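PDB 1XKL: salicylic acid-binding protein 2 from Nicotiana tabacum, which hydrolyses methyl salicylate to salicylic acid and methanol, releasing the active plant defence hormone needed for systemic acquired resistance. Local coordinates for residues Leu37-Ser42 with Asp57-Leu62; Leu62-Glu67 with Leu89-Tyr94; Val203-Cys207 with Gln218-Ile222; Val227-Ile231 with Glu254-Tyr259. All blocks are in the same frame, centred on the assembly; numbering follows the deposited sequence.

Interaction 1: residues Leu37-Ser42 with Asp57-Leu62; sequences LDLAAS and DYTLPL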
loop_
_atom_site.group_PDB
_atom_site.type_symbol
_atom_site.label_atom_id
_atom_site.label_comp_id
_atom_site.label_asym_id
_atom_site.label_seq_id
_atom_site.Cartn_x
_atom_site.Cartn_y
_atom_site.Cartn_z
ATOM N N LEU A 37 -30.033 1.951 16.141
ATOM C CA LEU A 37 -28.809 1.294 16.553
ATOM C C LEU A 37 -28.002 0.675 15.424
ATOM O O LEU A 37 -28.447 0.575 14.277
ATOM C CB LEU A 37 -29.110 0.230 17.611
ATOM C CG LEU A 37 -29.681 -1.100 17.121
ATOM C CD1 LEU A 37 -29.880 -2.026 18.313
ATOM C CD2 LEU A 37 -30.987 -0.871 16.403
ATOM N N ASP A 38 -26.786 0.284 15.771
ATOM C CA ASP A 38 -25.880 -0.356 14.840
ATOM C C ASP A 38 -25.830 -1.802 15.300
ATOM O O ASP A 38 -25.601 -2.060 16.479
ATOM C CB ASP A 38 -24.472 0.231 14.964
ATOM C CG ASP A 38 -24.231 1.418 14.053
ATOM O OD1 ASP A 38 -23.217 2.114 14.279
ATOM O OD2 ASP A 38 -25.019 1.658 13.112
ATOM N N LEU A 39 -26.064 -2.746 14.398
ATOM C CA LEU A 39 -25.977 -4.143 14.793
ATOM C C LEU A 39 -24.482 -4.450 14.870
ATOM O O LEU A 39 -23.653 -3.567 14.630
ATOM C CB LEU A 39 -26.676 -5.044 13.767
ATOM C CG LEU A 39 -28.202 -4.938 13.761
ATOM C CD1 LEU A 39 -28.788 -5.769 12.631
ATOM C CD2 LEU A 39 -28.742 -5.404 15.092
ATOM N N ALA A 40 -24.134 -5.683 15.217
ATOM C CA ALA A 40 -22.730 -6.070 15.321
ATOM C C ALA A 40 -22.018 -5.927 13.978
ATOM O O ALA A 40 -22.584 -6.234 12.927
ATOM C CB ALA A 40 -22.619 -7.507 15.821
ATOM N N ALA A 41 -20.778 -5.444 14.026
ATOM C CA ALA A 41 -19.947 -5.253 12.836
ATOM C C ALA A 41 -20.605 -4.397 11.758
ATOM O O ALA A 41 -20.285 -4.512 10.570
ATOM C CB ALA A 41 -19.547 -6.608 12.254
ATOM N N SER A 42 -21.524 -3.535 12.180
ATOM C CA SER A 42 -22.234 -2.652 11.259
ATOM C C SER A 42 -22.093 -1.197 11.693
ATOM O O SER A 42 -21.922 -0.907 12.881
ATOM C CB SER A 42 -23.716 -3.035 11.220
ATOM O OG SER A 42 -23.868 -4.432 11.026
ATOM N N ASP A 57 -25.159 -13.517 17.411
ATOM C CA ASP A 57 -23.993 -12.653 17.640
ATOM C C ASP A 57 -24.192 -11.317 16.921
ATOM O O ASP A 57 -23.782 -10.268 17.409
ATOM C CB ASP A 57 -22.703 -13.275 17.087
ATOM C CG ASP A 57 -22.339 -14.596 17.745
ATOM O OD1 ASP A 57 -22.750 -14.841 18.899
ATOM O OD2 ASP A 57 -21.612 -15.382 17.100
ATOM N N TYR A 58 -24.794 -11.381 15.739
ATOM C CA TYR A 58 -25.051 -10.204 14.919
ATOM C C TYR A 58 -26.122 -9.301 15.530
ATOM O O TYR A 58 -26.056 -8.076 15.408
ATOM C CB TYR A 58 -25.465 -10.664 13.516
ATOM C CG TYR A 58 -25.844 -9.576 12.539
ATOM C CD1 TYR A 58 -25.051 -8.433 12.379
ATOM C CD2 TYR A 58 -26.980 -9.712 11.737
ATOM C CE1 TYR A 58 -25.386 -7.456 11.438
ATOM C CE2 TYR A 58 -27.321 -8.749 10.798
ATOM C CZ TYR A 58 -26.526 -7.625 10.650
ATOM O OH TYR A 58 -26.872 -6.677 9.707
ATOM N N THR A 59 -27.085 -9.911 16.216
ATOM C CA THR A 59 -28.202 -9.198 16.834
ATOM C C THR A 59 -27.933 -8.731 18.263
ATOM O O THR A 59 -28.759 -8.047 18.870
ATOM C CB THR A 59 -29.454 -10.100 16.871
ATOM O OG1 THR A 59 -29.631 -10.715 15.590
ATOM C CG2 THR A 59 -30.696 -9.284 17.219
ATOM N N LEU A 60 -26.779 -9.106 18.800
ATOM C CA LEU A 60 -26.412 -8.743 20.158
ATOM C C LEU A 60 -26.803 -7.317 20.567
ATOM O O LEU A 60 -27.447 -7.117 21.596
ATOM C CB LEU A 60 -24.904 -8.958 20.346
ATOM C CG LEU A 60 -24.401 -9.136 21.774
ATOM C CD1 LEU A 60 -25.190 -10.250 22.458
ATOM C CD2 LEU A 60 -22.911 -9.473 21.750
ATOM N N PRO A 61 -26.440 -6.307 19.762
ATOM C CA PRO A 61 -26.798 -4.930 20.135
ATOM C C PRO A 61 -28.294 -4.744 20.396
ATOM O O PRO A 61 -28.692 -4.091 21.365
ATOM C CB PRO A 61 -26.310 -4.110 18.941
ATOM C CG PRO A 61 -25.141 -4.917 18.437
ATOM C CD PRO A 61 -25.694 -6.324 18.496
ATOM N N LEU A 62 -29.126 -5.325 19.538
ATOM C CA LEU A 62 -30.568 -5.212 19.701
ATOM C C LEU A 62 -31.012 -5.905 20.984
ATOM O O LEU A 62 -31.849 -5.389 21.726
ATOM C CB LEU A 62 -31.292 -5.827 18.499
ATOM C CG LEU A 62 -32.823 -5.832 18.555
ATOM C CD1 LEU A 62 -33.331 -4.405 18.773
ATOM C CD2 LEU A 62 -33.378 -6.403 17.253
#

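Interaction 2: residues Leu62-Glu67 with Leu89-Tyr94; sequences LMELME and LAMEKY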
loop_
_atom_site.group_PDB
_atom_site.type_symbol
_atom_site.label_atom_id
_atom_site.label_comp_id
_atom_site.label_asym_id
_atom_site.label_seq_id
_atom_site.Cartn_x
_atom_site.Cartn_y
_atom_site.Cartn_z
ATOM N N LEU A 62 -29.126 -5.325 19.538
ATOM C CA LEU A 62 -30.568 -5.212 19.701
ATOM C C LEU A 62 -31.012 -5.905 20.984
ATOM O O LEU A 62 -31.849 -5.389 21.726
ATOM C CB LEU A 62 -31.292 -5.827 18.499
ATOM C CG LEU A 62 -32.823 -5.832 18.555
ATOM C CD1 LEU A 62 -33.331 -4.405 18.773
ATOM C CD2 LEU A 62 -33.378 -6.403 17.253
HETATM N N MSE A 63 -30.446 -7.075 21.257
HETATM C CA MSE A 63 -30.821 -7.797 22.465
HETATM C C MSE A 63 -30.455 -6.968 23.696
HETATM O O MSE A 63 -31.228 -6.892 24.650
HETATM C CB MSE A 63 -30.121 -9.161 22.515
HETATM C CG MSE A 63 -30.376 -10.037 21.297
HETATM SE SE MSE A 63 -32.265 -10.316 20.936
HETATM C CE MSE A 63 -32.710 -11.317 22.523
ATOM N N GLU A 64 -29.285 -6.334 23.665
ATOM C CA GLU A 64 -28.833 -5.514 24.791
ATOM C C GLU A 64 -29.771 -4.338 25.039
ATOM O O GLU A 64 -30.035 -3.968 26.183
ATOM C CB GLU A 64 -27.410 -5.014 24.531
ATOM C CG GLU A 64 -26.381 -6.137 24.507
ATOM C CD GLU A 64 -25.025 -5.694 23.984
ATOM O OE1 GLU A 64 -24.054 -6.468 24.134
ATOM O OE2 GLU A 64 -24.929 -4.582 23.425
ATOM N N LEU A 65 -30.274 -3.756 23.956
ATOM C CA LEU A 65 -31.193 -2.630 24.048
ATOM C C LEU A 65 -32.520 -3.082 24.644
ATOM O O LEU A 65 -33.081 -2.417 25.517
ATOM C CB LEU A 65 -31.423 -2.033 22.660
ATOM C CG LEU A 65 -32.546 -1.013 22.481
ATOM C CD1 LEU A 65 -32.353 0.163 23.421
ATOM C CD2 LEU A 65 -32.565 -0.546 21.037
HETATM N N MSE A 66 -33.026 -4.216 24.169
HETATM C CA MSE A 66 -34.294 -4.735 24.666
HETATM C C MSE A 66 -34.214 -5.069 26.146
HETATM O O MSE A 66 -35.193 -4.908 26.876
HETATM C CB MSE A 66 -34.701 -5.980 23.875
HETATM C CG MSE A 66 -34.970 -5.722 22.400
HETATM SE SE MSE A 66 -36.446 -4.482 22.107
HETATM C CE MSE A 66 -37.894 -5.641 22.670
ATOM N N GLU A 67 -33.042 -5.531 26.580
ATOM C CA GLU A 67 -32.814 -5.893 27.978
ATOM C C GLU A 67 -32.876 -4.694 28.911
ATOM O O GLU A 67 -33.182 -4.841 30.093
ATOM C CB GLU A 67 -31.451 -6.578 28.143
ATOM C CG GLU A 67 -31.532 -8.083 28.283
ATOM C CD GLU A 67 -30.194 -8.732 28.596
ATOM O OE1 GLU A 67 -29.207 -8.463 27.870
ATOM O OE2 GLU A 67 -30.128 -9.526 29.566
ATOM N N LEU A 89 -35.542 -12.390 16.749
ATOM C CA LEU A 89 -34.926 -12.783 18.009
ATOM C C LEU A 89 -35.451 -11.914 19.140
ATOM O O LEU A 89 -35.643 -12.390 20.257
ATOM C CB LEU A 89 -33.402 -12.673 17.938
ATOM C CG LEU A 89 -32.614 -13.809 17.275
ATOM C CD1 LEU A 89 -32.904 -13.843 15.782
ATOM C CD2 LEU A 89 -31.130 -13.598 17.522
ATOM N N ALA A 90 -35.690 -10.637 18.856
ATOM C CA ALA A 90 -36.194 -9.729 19.884
ATOM C C ALA A 90 -37.624 -10.098 20.259
ATOM O O ALA A 90 -37.990 -10.081 21.436
ATOM C CB ALA A 90 -36.127 -8.284 19.391
HETATM N N MSE A 91 -38.428 -10.422 19.250
HETATM C CA MSE A 91 -39.822 -10.819 19.450
HETATM C C MSE A 91 -39.876 -12.145 20.199
HETATM O O MSE A 91 -40.792 -12.391 20.980
HETATM C CB MSE A 91 -40.519 -10.973 18.092
HETATM C CG MSE A 91 -40.570 -9.688 17.281
HETATM SE SE MSE A 91 -40.641 -9.915 15.354
HETATM C CE MSE A 91 -42.468 -10.568 15.158
ATOM N N GLU A 92 -38.892 -13.006 19.958
ATOM C CA GLU A 92 -38.870 -14.304 20.626
ATOM C C GLU A 92 -38.520 -14.160 22.102
ATOM O O GLU A 92 -39.120 -14.816 22.954
ATOM C CB GLU A 92 -37.865 -15.240 19.948
ATOM C CG GLU A 92 -37.813 -16.658 20.525
ATOM C CD GLU A 92 -39.128 -17.414 20.374
ATOM O OE1 GLU A 92 -39.862 -17.141 19.407
ATOM O OE2 GLU A 92 -39.417 -18.293 21.214
ATOM N N LYS A 93 -37.565 -13.284 22.402
ATOM C CA LYS A 93 -37.109 -13.076 23.772
ATOM C C LYS A 93 -37.896 -12.069 24.609
ATOM O O LYS A 93 -38.020 -12.232 25.819
ATOM C CB LYS A 93 -35.636 -12.654 23.762
ATOM C CG LYS A 93 -34.657 -13.779 23.522
ATOM C CD LYS A 93 -34.497 -14.624 24.777
ATOM C CE LYS A 93 -33.511 -15.759 24.552
ATOM N NZ LYS A 93 -32.134 -15.262 24.263
ATOM N N TYR A 94 -38.416 -11.026 23.972
ATOM C CA TYR A 94 -39.159 -9.989 24.682
ATOM C C TYR A 94 -40.467 -9.683 23.950
ATOM O O TYR A 94 -40.722 -8.540 23.562
ATOM C CB TYR A 94 -38.308 -8.718 24.759
ATOM C CG TYR A 94 -36.915 -8.945 25.294
ATOM C CD1 TYR A 94 -36.676 -8.983 26.666
ATOM C CD2 TYR A 94 -35.840 -9.158 24.428
ATOM C CE1 TYR A 94 -35.409 -9.230 27.170
ATOM C CE2 TYR A 94 -34.561 -9.408 24.922
ATOM C CZ TYR A 94 -34.356 -9.444 26.301
ATOM O OH TYR A 94 -33.112 -9.728 26.820
#

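Interaction 3: residues Val203-Cys207 with Gln218-Ile222; sequences VYIVC and QRWQI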
loop_
_atom_site.group_PDB
_atom_site.type_symbol
_atom_site.label_atom_id
_atom_site.label_comp_id
_atom_site.label_asym_id
_atom_site.label_seq_id
_atom_site.Cartn_x
_atom_site.Cartn_y
_atom_site.Cartn_z
ATOM N N VAL A 203 -46.569 -6.309 10.909
ATOM C CA VAL A 203 -47.017 -5.410 9.863
ATOM C C VAL A 203 -45.960 -5.429 8.768
ATOM O O VAL A 203 -44.768 -5.249 9.042
ATOM C CB VAL A 203 -47.175 -3.959 10.410
ATOM C CG1 VAL A 203 -47.666 -3.032 9.315
ATOM C CG2 VAL A 203 -48.143 -3.952 11.581
ATOM N N TYR A 204 -46.375 -5.670 7.529
ATOM C CA TYR A 204 -45.414 -5.690 6.440
ATOM C C TYR A 204 -45.630 -4.507 5.502
ATOM O O TYR A 204 -46.730 -4.315 4.972
ATOM C CB TYR A 204 -45.515 -7.010 5.656
ATOM C CG TYR A 204 -44.279 -7.298 4.835
ATOM C CD1 TYR A 204 -43.979 -6.537 3.709
ATOM C CD2 TYR A 204 -43.381 -8.300 5.211
ATOM C CE1 TYR A 204 -42.817 -6.760 2.981
ATOM C CE2 TYR A 204 -42.210 -8.535 4.486
ATOM C CZ TYR A 204 -41.935 -7.765 3.376
ATOM O OH TYR A 204 -40.797 -7.984 2.635
ATOM N N ILE A 205 -44.590 -3.695 5.326
ATOM C CA ILE A 205 -44.676 -2.549 4.430
ATOM C C ILE A 205 -43.977 -2.942 3.148
ATOM O O ILE A 205 -42.766 -3.179 3.125
ATOM C CB ILE A 205 -44.003 -1.261 5.028
ATOM C CG1 ILE A 205 -44.663 -0.884 6.351
ATOM C CG2 ILE A 205 -44.151 -0.101 4.060
ATOM C CD1 ILE A 205 -44.142 0.420 6.970
ATOM N N VAL A 206 -44.761 -3.041 2.083
ATOM C CA VAL A 206 -44.262 -3.428 0.771
ATOM C C VAL A 206 -43.775 -2.240 -0.038
ATOM O O VAL A 206 -44.436 -1.202 -0.085
ATOM C CB VAL A 206 -45.369 -4.115 -0.062
ATOM C CG1 VAL A 206 -44.844 -4.422 -1.458
ATOM C CG2 VAL A 206 -45.837 -5.381 0.634
ATOM N N CYS A 207 -42.626 -2.411 -0.686
ATOM C CA CYS A 207 -42.044 -1.380 -1.533
ATOM C C CYS A 207 -42.136 -1.900 -2.968
ATOM O O CYS A 207 -41.271 -2.647 -3.438
ATOM C CB CYS A 207 -40.591 -1.109 -1.112
ATOM S SG CYS A 207 -40.462 -0.475 0.591
ATOM N N GLN A 218 -41.943 -10.209 -1.659
ATOM C CA GLN A 218 -42.480 -9.554 -0.486
ATOM C C GLN A 218 -43.928 -10.024 -0.305
ATOM O O GLN A 218 -44.333 -10.409 0.794
ATOM C CB GLN A 218 -42.425 -8.032 -0.652
ATOM C CG GLN A 218 -41.018 -7.436 -0.627
ATOM C CD GLN A 218 -41.041 -5.924 -0.746
ATOM O OE1 GLN A 218 -41.830 -5.257 -0.083
ATOM N NE2 GLN A 218 -40.175 -5.379 -1.583
ATOM N N ARG A 219 -44.707 -10.009 -1.385
ATOM C CA ARG A 219 -46.101 -10.454 -1.307
ATOM C C ARG A 219 -46.147 -11.955 -1.036
ATOM O O ARG A 219 -47.094 -12.457 -0.432
ATOM C CB ARG A 219 -46.845 -10.131 -2.607
ATOM C CG ARG A 219 -46.539 -8.745 -3.159
ATOM C CD ARG A 219 -47.786 -7.974 -3.567
ATOM N NE ARG A 219 -48.448 -7.339 -2.422
ATOM C CZ ARG A 219 -48.620 -6.026 -2.291
ATOM N NH1 ARG A 219 -49.234 -5.541 -1.221
ATOM N NH2 ARG A 219 -48.174 -5.199 -3.230
ATOM N N TRP A 220 -45.114 -12.667 -1.480
ATOM C CA TRP A 220 -45.043 -14.102 -1.262
ATOM C C TRP A 220 -44.964 -14.388 0.232
ATOM O O TRP A 220 -45.611 -15.308 0.732
ATOM C CB TRP A 220 -43.817 -14.694 -1.950
ATOM C CG TRP A 220 -43.739 -16.171 -1.788
ATOM C CD1 TRP A 220 -44.329 -17.120 -2.581
ATOM C CD2 TRP A 220 -43.106 -16.883 -0.718
ATOM N NE1 TRP A 220 -44.104 -18.374 -2.066
ATOM C CE2 TRP A 220 -43.358 -18.258 -0.924
ATOM C CE3 TRP A 220 -42.354 -16.491 0.396
ATOM C CZ2 TRP A 220 -42.883 -19.244 -0.055
ATOM C CZ3 TRP A 220 -41.881 -17.471 1.263
ATOM C CH2 TRP A 220 -42.148 -18.833 1.032
ATOM N N GLN A 221 -44.165 -13.602 0.946
ATOM C CA GLN A 221 -44.019 -13.794 2.385
ATOM C C GLN A 221 -45.294 -13.447 3.122
ATOM O O GLN A 221 -45.651 -14.098 4.099
ATOM C CB GLN A 221 -42.888 -12.930 2.934
ATOM C CG GLN A 221 -41.544 -13.168 2.290
ATOM C CD GLN A 221 -40.484 -12.289 2.905
ATOM O OE1 GLN A 221 -39.925 -12.612 3.949
ATOM N NE2 GLN A 221 -40.219 -11.161 2.271
ATOM N N ILE A 222 -45.971 -12.398 2.672
ATOM C CA ILE A 222 -47.218 -11.993 3.312
ATOM C C ILE A 222 -48.247 -13.114 3.138
ATOM O O ILE A 222 -48.907 -13.520 4.095
ATOM C CB ILE A 222 -47.745 -10.688 2.688
ATOM C CG1 ILE A 222 -46.803 -9.537 3.066
ATOM C CG2 ILE A 222 -49.172 -10.407 3.164
ATOM C CD1 ILE A 222 -47.219 -8.202 2.515
#

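Interaction 4: residues Val227-Ile231 with Glu254-Tyr259; sequences VTEAI and EIAHKY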
loop_
_atom_site.group_PDB
_atom_site.type_symbol
_atom_site.label_atom_id
_atom_site.label_comp_id
_atom_site.label_asym_id
_atom_site.label_seq_id
_atom_site.Cartn_x
_atom_site.Cartn_y
_atom_site.Cartn_z
ATOM N N VAL A 227 -49.476 -11.965 7.934
ATOM C CA VAL A 227 -49.241 -10.731 8.681
ATOM C C VAL A 227 -50.537 -10.185 9.257
ATOM O O VAL A 227 -51.622 -10.500 8.775
ATOM C CB VAL A 227 -48.649 -9.639 7.784
ATOM C CG1 VAL A 227 -47.295 -10.076 7.250
ATOM C CG2 VAL A 227 -49.611 -9.348 6.644
ATOM N N THR A 228 -50.424 -9.358 10.286
ATOM C CA THR A 228 -51.606 -8.777 10.886
ATOM C C THR A 228 -52.160 -7.733 9.932
ATOM O O THR A 228 -53.372 -7.578 9.799
ATOM C CB THR A 228 -51.281 -8.107 12.231
ATOM O OG1 THR A 228 -50.687 -9.070 13.110
ATOM C CG2 THR A 228 -52.550 -7.565 12.869
ATOM N N GLU A 229 -51.263 -7.032 9.249
ATOM C CA GLU A 229 -51.670 -5.999 8.315
ATOM C C GLU A 229 -50.603 -5.808 7.247
ATOM O O GLU A 229 -49.417 -5.955 7.521
ATOM C CB GLU A 229 -51.881 -4.691 9.072
ATOM C CG GLU A 229 -52.759 -3.690 8.364
ATOM C CD GLU A 229 -52.747 -2.338 9.046
ATOM O OE1 GLU A 229 -52.581 -2.298 10.284
ATOM O OE2 GLU A 229 -52.912 -1.320 8.343
ATOM N N ALA A 230 -51.029 -5.485 6.032
ATOM C CA ALA A 230 -50.097 -5.256 4.939
ATOM C C ALA A 230 -50.244 -3.828 4.436
ATOM O O ALA A 230 -51.334 -3.402 4.038
ATOM C CB ALA A 230 -50.352 -6.235 3.804
ATOM N N ILE A 231 -49.139 -3.094 4.464
ATOM C CA ILE A 231 -49.107 -1.713 4.013
ATOM C C ILE A 231 -48.274 -1.662 2.747
ATOM O O ILE A 231 -47.390 -2.493 2.547
ATOM C CB ILE A 231 -48.446 -0.799 5.060
ATOM C CG1 ILE A 231 -49.167 -0.931 6.404
ATOM C CG2 ILE A 231 -48.462 0.636 4.575
ATOM C CD1 ILE A 231 -50.644 -0.605 6.353
ATOM N N GLU A 254 -49.003 5.803 11.866
ATOM C CA GLU A 254 -50.325 5.195 11.802
ATOM C C GLU A 254 -50.358 3.885 12.575
ATOM O O GLU A 254 -51.268 3.643 13.362
ATOM C CB GLU A 254 -50.709 4.935 10.351
ATOM C CG GLU A 254 -52.081 4.327 10.169
ATOM C CD GLU A 254 -52.446 4.221 8.711
ATOM O OE1 GLU A 254 -52.414 3.095 8.165
ATOM O OE2 GLU A 254 -52.747 5.269 8.103
ATOM N N ILE A 255 -49.369 3.028 12.356
ATOM C CA ILE A 255 -49.372 1.762 13.065
ATOM C C ILE A 255 -49.126 2.022 14.549
ATOM O O ILE A 255 -49.673 1.333 15.408
ATOM C CB ILE A 255 -48.317 0.769 12.489
ATOM C CG1 ILE A 255 -46.942 1.061 13.055
ATOM C CG2 ILE A 255 -48.280 0.848 10.971
ATOM C CD1 ILE A 255 -46.507 0.011 14.025
ATOM N N ALA A 256 -48.325 3.037 14.853
ATOM C CA ALA A 256 -48.032 3.370 16.241
ATOM C C ALA A 256 -49.287 3.833 16.972
ATOM O O ALA A 256 -49.347 3.823 18.203
ATOM C CB ALA A 256 -46.972 4.458 16.305
ATOM N N HIS A 257 -50.294 4.243 16.215
ATOM C CA HIS A 257 -51.523 4.717 16.824
ATOM C C HIS A 257 -52.549 3.609 17.017
ATOM O O HIS A 257 -53.121 3.481 18.099
ATOM C CB HIS A 257 -52.117 5.846 15.987
ATOM C CG HIS A 257 -53.365 6.431 16.567
ATOM N ND1 HIS A 257 -54.608 5.864 16.382
ATOM C CD2 HIS A 257 -53.561 7.518 17.349
ATOM C CE1 HIS A 257 -55.515 6.577 17.025
ATOM N NE2 HIS A 257 -54.905 7.586 17.620
ATOM N N LYS A 258 -52.773 2.805 15.980
ATOM C CA LYS A 258 -53.750 1.723 16.056
ATOM C C LYS A 258 -53.257 0.501 16.836
ATOM O O LYS A 258 -54.064 -0.341 17.238
ATOM C CB LYS A 258 -54.190 1.288 14.645
ATOM C CG LYS A 258 -53.085 0.671 13.803
ATOM C CD LYS A 258 -53.614 -0.080 12.573
ATOM C CE LYS A 258 -54.227 0.820 11.521
ATOM N NZ LYS A 258 -54.703 -0.047 10.394
ATOM N N TYR A 259 -51.942 0.392 17.034
ATOM C CA TYR A 259 -51.358 -0.731 17.776
ATOM C C TYR A 259 -50.769 -0.202 19.081
ATOM O O TYR A 259 -49.564 -0.307 19.307
ATOM C CB TYR A 259 -50.229 -1.415 16.976
ATOM C CG TYR A 259 -50.648 -2.070 15.677
ATOM C CD1 TYR A 259 -50.530 -1.398 14.458
ATOM C CD2 TYR A 259 -51.206 -3.348 15.671
ATOM C CE1 TYR A 259 -50.966 -1.984 13.263
ATOM C CE2 TYR A 259 -51.646 -3.939 14.487
ATOM C CZ TYR A 259 -51.529 -3.250 13.287
ATOM O OH TYR A 259 -52.023 -3.810 12.123
#

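Interaction 1: residues Leu37-Ser42 with Asp57-Leu62
Ala-40 N donates to Tyr-58 O at 3.1 Å, a nearly straight bond with an N-H...O angle of 164° that ties the loop of 37-42 to the helix. The carbonyl is available because the helix is kinked here: Pro-61 has no N-H to offer the turn before it, and Leu-62 N does not bond back to Tyr-58 O. A loop amide takes the place of the missing helical donor, a good example of how a proline kink can be used for tertiary contact. The proline ring itself lies against the loop, with Pro-61 CB 3.3 Å from Asp-38 O and CG beside Ala-40 N, while Ala-40 CB fits in 3.4 Å from Asp-57 O. In this alpha/beta hydrolase fold the loop leaves strand 33-36 and makes a type II turn from Leu-39 to Ser-42 before helix 55-67 begins. Ser-42 N closes the turn on Leu-39 O, and Ser-42 OG adds a bond to Ala-40 O at 2.9 Å from above the carbonyl plane. The first torsion of Tyr-58 (chi1 177°) turns its CG away from the backbone N and brings the ring up to the loop. Leu-39 crosses it at about a right angle and sets CD1 over one face, 4.0 Å from the centroid of the Tyr-58 ring. At the ring edge, near its plane, lie Ala-40 O and Ser-42 OG, the latter 3.4 Å from Tyr-58 CE1. Further along the helix Leu-37 pushes its CD1 branch to 3.5 Å from Leu-62 CA. The side chain of Tyr-58 comes to about 5 Å from that of salicylate-binding Ala-13.

Interaction 2: residues Leu62-Glu67 with Leu89-Tyr94
Leu-62 to Glu-67 and Leu-89 to Tyr-94 form a helix-helix contact, made by the last turns of helices 55-67 and 83-93, which run in broadly the same direction with a crossing angle of -35° and axes 10.1 Å apart. Two selenomethionines, Met-63 and Met-66, an alanine and the ring of Tyr-94 make up most of the interface. Ala-90 CB sits between Leu-62 CD2, at 4.0 Å, and Met-66 CG, at 4.1 Å. Met-63, bent at both chi2 and chi3, curls its end toward the other helix: SE rests 4.0 Å from Leu-89 CB, and CE is pressed to 3.3 Å from Lys-93 CG, tighter than an ordinary carbon contact. Tyr-94, the first residue to leave helical geometry, sends its ring back across the gap with CG anti to its own carbonyl carbon (chi1 -51°). Met-66 slides past it in the opposite direction, so that CB lies over one face, 3.9 Å from the centroid of the Tyr-94 ring, while CE reaches Tyr-94 CB. Met-66 also touches Ile-98 of the central sheet, and Leu-62 touches Val-8. Such neighbouring helices laid on one face of a parallel sheet belong to the alpha/beta hydrolase fold, in which helix 83-93 follows the nucleophile Ser-81.

Interaction 3: residues Val203-Cys207 with Gln218-Ile222
Strand 203-207 and helix 218-222 run nearly antiparallel, their N-to-C directions 158° apart and their axes 9.5 Å from each other at closest approach. Tyr-204 and Val-206, alternate residues of the strand, point at the helix and receive Ile-222 between them: Ile-222 CD1 is 3.7 Å from Val-206 CG2 and 3.8 Å from Tyr-204 CB. Nearer the strand's C-terminal end the contact turns polar. Gln-218, extended beyond CG (chi2 -178°), carries its amide to the backbone, where OE1 accepts from Cys-207 N at 3.0 Å with an N-H...O angle of 158°. NE2 adds a weak, long bond to Cys-207 O at 3.5 Å, but has a better partner in Ile-213 O. One amide therefore joins strand, helix and the loop between them, within a beta-alpha-beta unit of strand 202-207, helix 215-225 and strand 229-233. That loop carries Asp-210 of the charge relay system, and the side chain of Gln-218 comes about 3 Å from that of the aspartate, consistent with a second-shell part in holding the loop. Gln-218 OE1 also lies at the edge of the Tyr-204 ring, in its plane, and Gln-218 CG approaches Tyr-204 OH to 3.3 Å. The hydroxyl bonds to Ala-106 O, which also accepts from Gln-221 NE2, so strand and helix meet on a shared carbonyl. Arg-219 bends back across Val-206 and lays one face of its guanidinium on the two methyls, NH2 being 3.9 Å from Val-206 CG1; NH2 also forms salt bridges with Glu-215 and Glu-232.

Interaction 4: residues Val227-Ile231 with Glu254-Tyr259
Glu-229 reaches toward the helix because its CG stands opposite the backbone N (chi1 -159°) and the chain then runs on extended, while Lys-258 comes to meet it from the other direction on a chain that starts between N and the carbonyl carbon (chi1 65°) and bends at chi3 (68°). The two ends form a salt bridge in which the ammonium faces both carboxylate oxygens, Lys-258 NZ lying 3.0 Å from Glu-229 OE2 and 3.1 Å from Glu-229 OE1, although each hydrogen bond taken singly is weak. Tyr-259 OH also points to Glu-229 OE1 as a donor, with carboxylate and ring nearly coplanar, but at 2.4 Å the modelled pair is too short for its strength or exact geometry to be relied on. Thr-228 CG2 also lies near the ring plane, on the CE2 side, 3.9 Å from Tyr-259 OH. Glu-254 OE1 stands 4.4 Å from Glu-229 OE2, a like charge that the nearby lysine probably helps to offset. Tyr-259 also packs on Val-203, and Ile-255 turns its end toward Ile-76 and Val-102 of the sheet. The contact lies at the surface, where the start of the outermost strand, 229-233, meets the end of helix 245-258; this pairing of the last strand with the C-terminal helix belongs to the alpha/beta hydrolase fold, whose catalytic histidine, His-238 here, lies on the connection between the two.

In the fold
Along the chain the four contacts follow one another in series, and all are built around the six-stranded parallel sheet. Interactions 1 and 2 have centres 11 Å apart, share Leu-62 and use successive parts of helix 55-67. Interactions 3 and 4, with centres 13 Å apart, meet through neighbouring strands 202-207 and 229-233, where Ile-231 probably hydrogen-bonds to the backbone of Tyr-204 and Val-206. Interaction 1 lies on the opposite side of the chain's centre from interactions 3 and 4, at 24 and 26 Å between centres. Interaction 2, packed on strands 6-10 and 98-104, comes to about 7 Å (nearest atoms) from interaction 3. These elements lead to catalytic residues: Ser-81 precedes helix 83-93 and Asp-210 follows strand 202-207.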